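Long-range contact in Lmo0135 protein (Listeria monocytogenes EGD-e, PDB 5ISU), which probably binds peptides outside the cell as the substrate-binding component of an ABC transporter: residues R285-A299 with V461-A473. Residues are numbered along the deposited sequence; the frame is centred on the assembly and turned at random.
Sequences REEIIDAAYGSDEYA and VIYPISYDNAVLA
Arg285, in the first turn of helix 285-292, reaches the start of strand 462-473 and stacks its guanidinium on Tyr463. The contact belongs to the mixed sheet of a family 5 solute-binding protein; the axes of helix 285-292 and strand 462-473 cross at -55°. After the helix the chain turns back, and Ala299 pairs with Asp468 as an antiparallel non-hydrogen-bonded pair.

The Arg285 side chain runs extended from CG to NE. Its CB only skirts Ile465 O. CG passes 3.6 Å from Tyr463 OH, and CD comes 3.5 Å from Ile465 O. NE and NH1 then grip one atom side-on: NE is 2.9 Å and NH1 3.0 Å from Pro464 O, which lies in the guanidinium plane. The group also lies flat on the Tyr463 ring, planes 13° apart, with NH1 above the ring near its rim. At the tip, NH2 bonds to Thr319 O. These bonds and the stack together hold the guanidinium flat and limit its rotation.

One turn on, Ile288 CG2 touches Ile465 CG2 at 3.6 Å. Ile356 and Tyr359 of helix 351-365 also touch Ile288. Ile465 and Ser466 form a classic beta bulge opposite Ser259.

Beyond the helix, Tyr293 OH lies very near Asp468 OD2, too short a spacing to be read as an ordinary hydrogen bond. The ring and carboxylate planes are nearly perpendicular. Arg257 forms a salt bridge to the same oxygen. Ser466 OG donates to the syn lone pair of Asp468 OD1. A water joins Tyr293 OH and Ser466 OG.

Asn469 makes two bonds to the turn 295-298. Its backbone N donates to Tyr298 O. CG stands anti to the carbonyl carbon (chi1 -62°), on the side of that nitrogen, and ND2 donates to Glu297 O at 3.0 Å from above the carbonyl plane.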
loop_
_atom_site.group_PDB
_atom_site.type_symbol
_atom_site.label_atom_id
_atom_site.label_comp_id
_atom_site.label_asym_id
_atom_site.label_seq_id
_atom_site.Cartn_x
_atom_site.Cartn_y
_atom_site.Cartn_z
ATOM N N ARG A 285 20.022 -8.630 -8.748
ATOM C CA ARG A 285 18.573 -8.543 -8.771
ATOM C C ARG A 285 17.819 -9.469 -9.722
ATOM O O ARG A 285 16.827 -10.044 -9.305
ATOM C CB ARG A 285 18.157 -7.094 -9.011
ATOM C CG ARG A 285 18.444 -6.228 -7.800
ATOM C CD ARG A 285 18.121 -4.779 -8.028
ATOM N NE ARG A 285 18.340 -4.018 -6.794
ATOM C CZ ARG A 285 19.501 -3.455 -6.428
ATOM N NH1 ARG A 285 19.584 -2.788 -5.280
ATOM N NH2 ARG A 285 20.585 -3.547 -7.190
ATOM N N GLU A 286 18.257 -9.601 -10.980
ATOM C CA GLU A 286 17.555 -10.499 -11.929
ATOM C C GLU A 286 17.562 -11.936 -11.428
ATOM O O GLU A 286 16.594 -12.656 -11.619
ATOM C CB GLU A 286 18.115 -10.420 -13.349
ATOM C CG GLU A 286 17.872 -9.065 -13.994
ATOM C CD GLU A 286 18.035 -9.043 -15.517
ATOM O OE1 GLU A 286 17.949 -7.927 -16.069
ATOM O OE2 GLU A 286 18.224 -10.114 -16.166
ATOM N N GLU A 287 18.646 -12.329 -10.772
ATOM C CA GLU A 287 18.750 -13.667 -10.187
ATOM C C GLU A 287 17.801 -13.833 -8.998
ATOM O O GLU A 287 17.154 -14.880 -8.870
ATOM C CB GLU A 287 20.190 -13.976 -9.755
ATOM C CG GLU A 287 21.159 -14.165 -10.925
ATOM C CD GLU A 287 22.563 -14.600 -10.501
ATOM O OE1 GLU A 287 22.956 -14.450 -9.304
ATOM O OE2 GLU A 287 23.284 -15.089 -11.380
ATOM N N ILE A 288 17.716 -12.818 -8.128
ATOM C CA ILE A 288 16.796 -12.893 -6.982
ATOM C C ILE A 288 15.357 -13.034 -7.467
ATOM O O ILE A 288 14.609 -13.876 -6.977
ATOM C CB ILE A 288 16.882 -11.666 -6.067
ATOM C CG1 ILE A 288 18.266 -11.582 -5.420
ATOM C CG2 ILE A 288 15.822 -11.753 -4.969
ATOM C CD1 ILE A 288 18.519 -10.301 -4.651
ATOM N N ILE A 289 14.977 -12.187 -8.415
ATOM C CA ILE A 289 13.632 -12.216 -8.999
ATOM C C ILE A 289 13.377 -13.589 -9.603
ATOM O O ILE A 289 12.339 -14.201 -9.352
ATOM C CB ILE A 289 13.472 -11.112 -10.056
ATOM C CG1 ILE A 289 13.397 -9.742 -9.362
ATOM C CG2 ILE A 289 12.226 -11.327 -10.893
ATOM C CD1 ILE A 289 13.503 -8.559 -10.296
ATOM N N ASP A 290 14.350 -14.069 -10.367
ATOM C CA ASP A 290 14.272 -15.378 -10.998
ATOM C C ASP A 290 14.041 -16.492 -9.961
ATOM O O ASP A 290 13.261 -17.411 -10.205
ATOM C CB ASP A 290 15.570 -15.663 -11.774
ATOM C CG ASP A 290 15.405 -16.732 -12.817
ATOM O OD1 ASP A 290 14.406 -16.668 -13.558
ATOM O OD2 ASP A 290 16.305 -17.591 -12.951
ATOM N N ALA A 291 14.698 -16.394 -8.806
ATOM C CA ALA A 291 14.571 -17.421 -7.771
ATOM C C ALA A 291 13.331 -17.253 -6.894
ATOM O O ALA A 291 12.726 -18.248 -6.490
ATOM C CB ALA A 291 15.831 -17.474 -6.908
ATOM N N ALA A 292 12.953 -16.006 -6.603
ATOM C CA ALA A 292 11.798 -15.725 -5.741
ATOM C C ALA A 292 10.471 -16.059 -6.413
ATOM O O ALA A 292 9.715 -16.919 -5.952
ATOM C CB ALA A 292 11.814 -14.272 -5.306
ATOM N N TYR A 293 10.193 -15.341 -7.492
ATOM C CA TYR A 293 8.997 -15.523 -8.293
ATOM C C TYR A 293 9.568 -16.387 -9.442
ATOM O O TYR A 293 10.768 -16.654 -9.455
ATOM C CB TYR A 293 8.441 -14.144 -8.703
ATOM C CG TYR A 293 8.525 -13.106 -7.558
ATOM C CD1 TYR A 293 7.581 -13.062 -6.517
ATOM C CD2 TYR A 293 9.574 -12.199 -7.503
ATOM C CE1 TYR A 293 7.690 -12.131 -5.464
ATOM C CE2 TYR A 293 9.689 -11.265 -6.468
ATOM C CZ TYR A 293 8.752 -11.228 -5.443
ATOM O OH TYR A 293 8.912 -10.285 -4.405
ATOM N N GLY A 294 8.756 -16.855 -10.378
ATOM C CA GLY A 294 9.289 -17.735 -11.434
ATOM C C GLY A 294 10.079 -17.069 -12.551
ATOM O O GLY A 294 11.094 -17.587 -13.016
ATOM N N SER A 295 9.593 -15.916 -12.980
ATOM C CA SER A 295 10.167 -15.173 -14.081
ATOM C C SER A 295 10.098 -13.693 -13.786
ATOM O O SER A 295 9.605 -13.281 -12.728
ATOM C CB SER A 295 9.336 -15.447 -15.318
ATOM O OG SER A 295 8.012 -14.987 -15.132
ATOM N N ASP A 296 10.529 -12.890 -14.751
ATOM C CA ASP A 296 10.543 -11.435 -14.583
ATOM C C ASP A 296 9.192 -10.740 -14.825
ATOM O O ASP A 296 9.132 -9.512 -14.807
ATOM C CB ASP A 296 11.619 -10.801 -15.486
ATOM C CG ASP A 296 11.281 -10.877 -16.969
ATOM O OD1 ASP A 296 10.613 -11.848 -17.397
ATOM O OD2 ASP A 296 11.702 -9.957 -17.703
ATOM N N GLU A 297 8.125 -11.499 -15.080
ATOM C CA GLU A 297 6.818 -10.868 -15.304
ATOM C C GLU A 297 6.190 -10.401 -13.985
ATOM O O GLU A 297 5.277 -9.596 -14.003
ATOM C CB GLU A 297 5.831 -11.821 -16.022
ATOM C CG GLU A 297 4.540 -11.116 -16.480
ATOM C CD GLU A 297 3.469 -12.030 -17.072
ATOM O OE1 GLU A 297 3.792 -13.074 -17.690
ATOM O OE2 GLU A 297 2.274 -11.681 -16.927
ATOM N N TYR A 298 6.699 -10.886 -12.855
ATOM C CA TYR A 298 6.111 -10.599 -11.544
ATOM C C TYR A 298 6.834 -9.571 -10.690
ATOM O O TYR A 298 6.343 -9.192 -9.621
ATOM C CB TYR A 298 5.950 -11.911 -10.793
ATOM C CG TYR A 298 5.245 -12.954 -11.644
ATOM C CD1 TYR A 298 3.926 -12.770 -12.058
ATOM C CD2 TYR A 298 5.897 -14.127 -12.036
ATOM C CE1 TYR A 298 3.278 -13.721 -12.843
ATOM C CE2 TYR A 298 5.259 -15.083 -12.818
ATOM C CZ TYR A 298 3.954 -14.880 -13.219
ATOM O OH TYR A 298 3.330 -15.832 -13.997
ATOM N N ALA A 299 7.990 -9.122 -11.157
ATOM C CA ALA A 299 8.761 -8.114 -10.450
ATOM C C ALA A 299 9.846 -7.554 -11.359
ATOM O O ALA A 299 10.328 -8.252 -12.246
ATOM C CB ALA A 299 9.382 -8.694 -9.183
ATOM N N VAL A 461 21.582 1.623 3.468
ATOM C CA VAL A 461 20.711 1.451 4.640
ATOM C C VAL A 461 19.873 0.185 4.506
ATOM O O VAL A 461 19.632 -0.531 5.489
ATOM C CB VAL A 461 19.790 2.669 4.826
ATOM C CG1 VAL A 461 18.887 2.483 6.036
ATOM C CG2 VAL A 461 20.632 3.929 4.975
ATOM N N ILE A 462 19.397 -0.058 3.290
ATOM C CA ILE A 462 18.656 -1.269 2.963
ATOM C C ILE A 462 19.191 -1.757 1.625
ATOM O O ILE A 462 20.089 -1.145 1.066
ATOM C CB ILE A 462 17.147 -1.005 2.810
ATOM C CG1 ILE A 462 16.878 -0.037 1.641
ATOM C CG2 ILE A 462 16.576 -0.469 4.116
ATOM C CD1 ILE A 462 15.432 -0.005 1.197
ATOM N N TYR A 463 18.635 -2.854 1.135
ATOM C CA TYR A 463 18.933 -3.368 -0.196
ATOM C C TYR A 463 17.578 -3.498 -0.908
ATOM O O TYR A 463 16.849 -4.442 -0.643
ATOM C CB TYR A 463 19.651 -4.726 -0.163
ATOM C CG TYR A 463 20.041 -5.202 -1.551
ATOM C CD1 TYR A 463 21.220 -4.782 -2.133
ATOM C CD2 TYR A 463 19.205 -6.032 -2.292
ATOM C CE1 TYR A 463 21.575 -5.181 -3.404
ATOM C CE2 TYR A 463 19.547 -6.441 -3.557
ATOM C CZ TYR A 463 20.745 -6.015 -4.114
ATOM O OH TYR A 463 21.128 -6.426 -5.387
ATOM N N PRO A 464 17.197 -2.507 -1.738
ATOM C CA PRO A 464 15.919 -2.629 -2.478
ATOM C C PRO A 464 16.044 -3.740 -3.506
ATOM O O PRO A 464 16.918 -3.684 -4.345
ATOM C CB PRO A 464 15.753 -1.268 -3.165
ATOM C CG PRO A 464 16.804 -0.372 -2.563
ATOM C CD PRO A 464 17.896 -1.251 -2.049
ATOM N N ILE A 465 15.188 -4.754 -3.419
ATOM C CA ILE A 465 15.278 -5.884 -4.319
ATOM C C ILE A 465 14.463 -5.680 -5.585
ATOM O O ILE A 465 15.004 -5.691 -6.679
ATOM C CB ILE A 465 14.800 -7.178 -3.635
ATOM C CG1 ILE A 465 15.644 -7.487 -2.396
ATOM C CG2 ILE A 465 14.861 -8.345 -4.611
ATOM C CD1 ILE A 465 15.078 -8.612 -1.549
ATOM N N SER A 466 13.157 -5.518 -5.433
ATOM C CA SER A 466 12.282 -5.384 -6.595
ATOM C C SER A 466 10.992 -4.631 -6.357
ATOM O O SER A 466 10.534 -4.529 -5.220
ATOM C CB SER A 466 11.931 -6.780 -7.110
ATOM O OG SER A 466 11.318 -7.586 -6.101
ATOM N N TYR A 467 10.456 -4.049 -7.432
ATOM C CA TYR A 467 9.155 -3.436 -7.394
ATOM C C TYR A 467 8.287 -4.550 -7.926
ATOM O O TYR A 467 8.451 -4.986 -9.077
ATOM C CB TYR A 467 9.055 -2.173 -8.254
ATOM C CG TYR A 467 10.135 -1.176 -7.922
ATOM C CD1 TYR A 467 10.338 -0.773 -6.600
ATOM C CD2 TYR A 467 10.937 -0.623 -8.910
ATOM C CE1 TYR A 467 11.326 0.124 -6.264
ATOM C CE2 TYR A 467 11.929 0.291 -8.584
ATOM C CZ TYR A 467 12.121 0.655 -7.246
ATOM O OH TYR A 467 13.109 1.553 -6.870
ATOM N N ASP A 468 7.394 -5.036 -7.068
ATOM C CA ASP A 468 6.558 -6.194 -7.369
ATOM C C ASP A 468 5.217 -5.942 -8.070
ATOM O O ASP A 468 4.605 -4.891 -7.935
ATOM C CB ASP A 468 6.317 -6.957 -6.070
ATOM C CG ASP A 468 7.586 -7.577 -5.507
ATOM O OD1 ASP A 468 8.687 -7.391 -6.088
ATOM O OD2 ASP A 468 7.474 -8.273 -4.474
ATOM N N ASN A 469 4.778 -6.931 -8.831
ATOM C CA ASN A 469 3.481 -6.856 -9.516
ATOM C C ASN A 469 2.528 -7.807 -8.822
ATOM O O ASN A 469 2.950 -8.733 -8.169
ATOM C CB ASN A 469 3.595 -7.258 -10.990
ATOM C CG ASN A 469 4.512 -6.350 -11.777
ATOM O OD1 ASN A 469 4.593 -5.146 -11.527
ATOM N ND2 ASN A 469 5.218 -6.927 -12.735
ATOM N N ALA A 470 1.242 -7.519 -8.908
ATOM C CA ALA A 470 0.204 -8.397 -8.389
ATOM C C ALA A 470 -0.410 -9.041 -9.634
ATOM O O ALA A 470 -0.208 -8.557 -10.758
ATOM C CB ALA A 470 -0.828 -7.611 -7.620
ATOM N N VAL A 471 -1.155 -10.126 -9.430
ATOM C CA VAL A 471 -1.788 -10.869 -10.536
ATOM C C VAL A 471 -3.234 -11.209 -10.206
ATOM O O VAL A 471 -3.527 -11.657 -9.090
ATOM C CB VAL A 471 -1.046 -12.195 -10.818
ATOM C CG1 VAL A 471 -1.624 -12.889 -12.038
ATOM C CG2 VAL A 471 0.438 -11.945 -11.033
ATOM N N LEU A 472 -4.119 -10.982 -11.173
ATOM C CA LEU A 472 -5.528 -11.324 -11.058
ATOM C C LEU A 472 -5.922 -12.298 -12.152
ATOM O O LEU A 472 -5.379 -12.270 -13.263
ATOM C CB LEU A 472 -6.419 -10.114 -11.301
ATOM C CG LEU A 472 -6.320 -8.943 -10.354
ATOM C CD1 LEU A 472 -7.133 -7.801 -10.937
ATOM C CD2 LEU A 472 -6.778 -9.333 -8.953
ATOM N N ALA A 473 -6.935 -13.095 -11.845
ATOM C CA ALA A 473 -7.536 -13.986 -12.802
ATOM C C ALA A 473 -9.004 -13.565 -12.844
ATOM O O ALA A 473 -9.659 -13.492 -11.798
ATOM C CB ALA A 473 -7.390 -15.431 -12.370
HETATM O O HOH W 1 11.584 -9.752 -4.096
#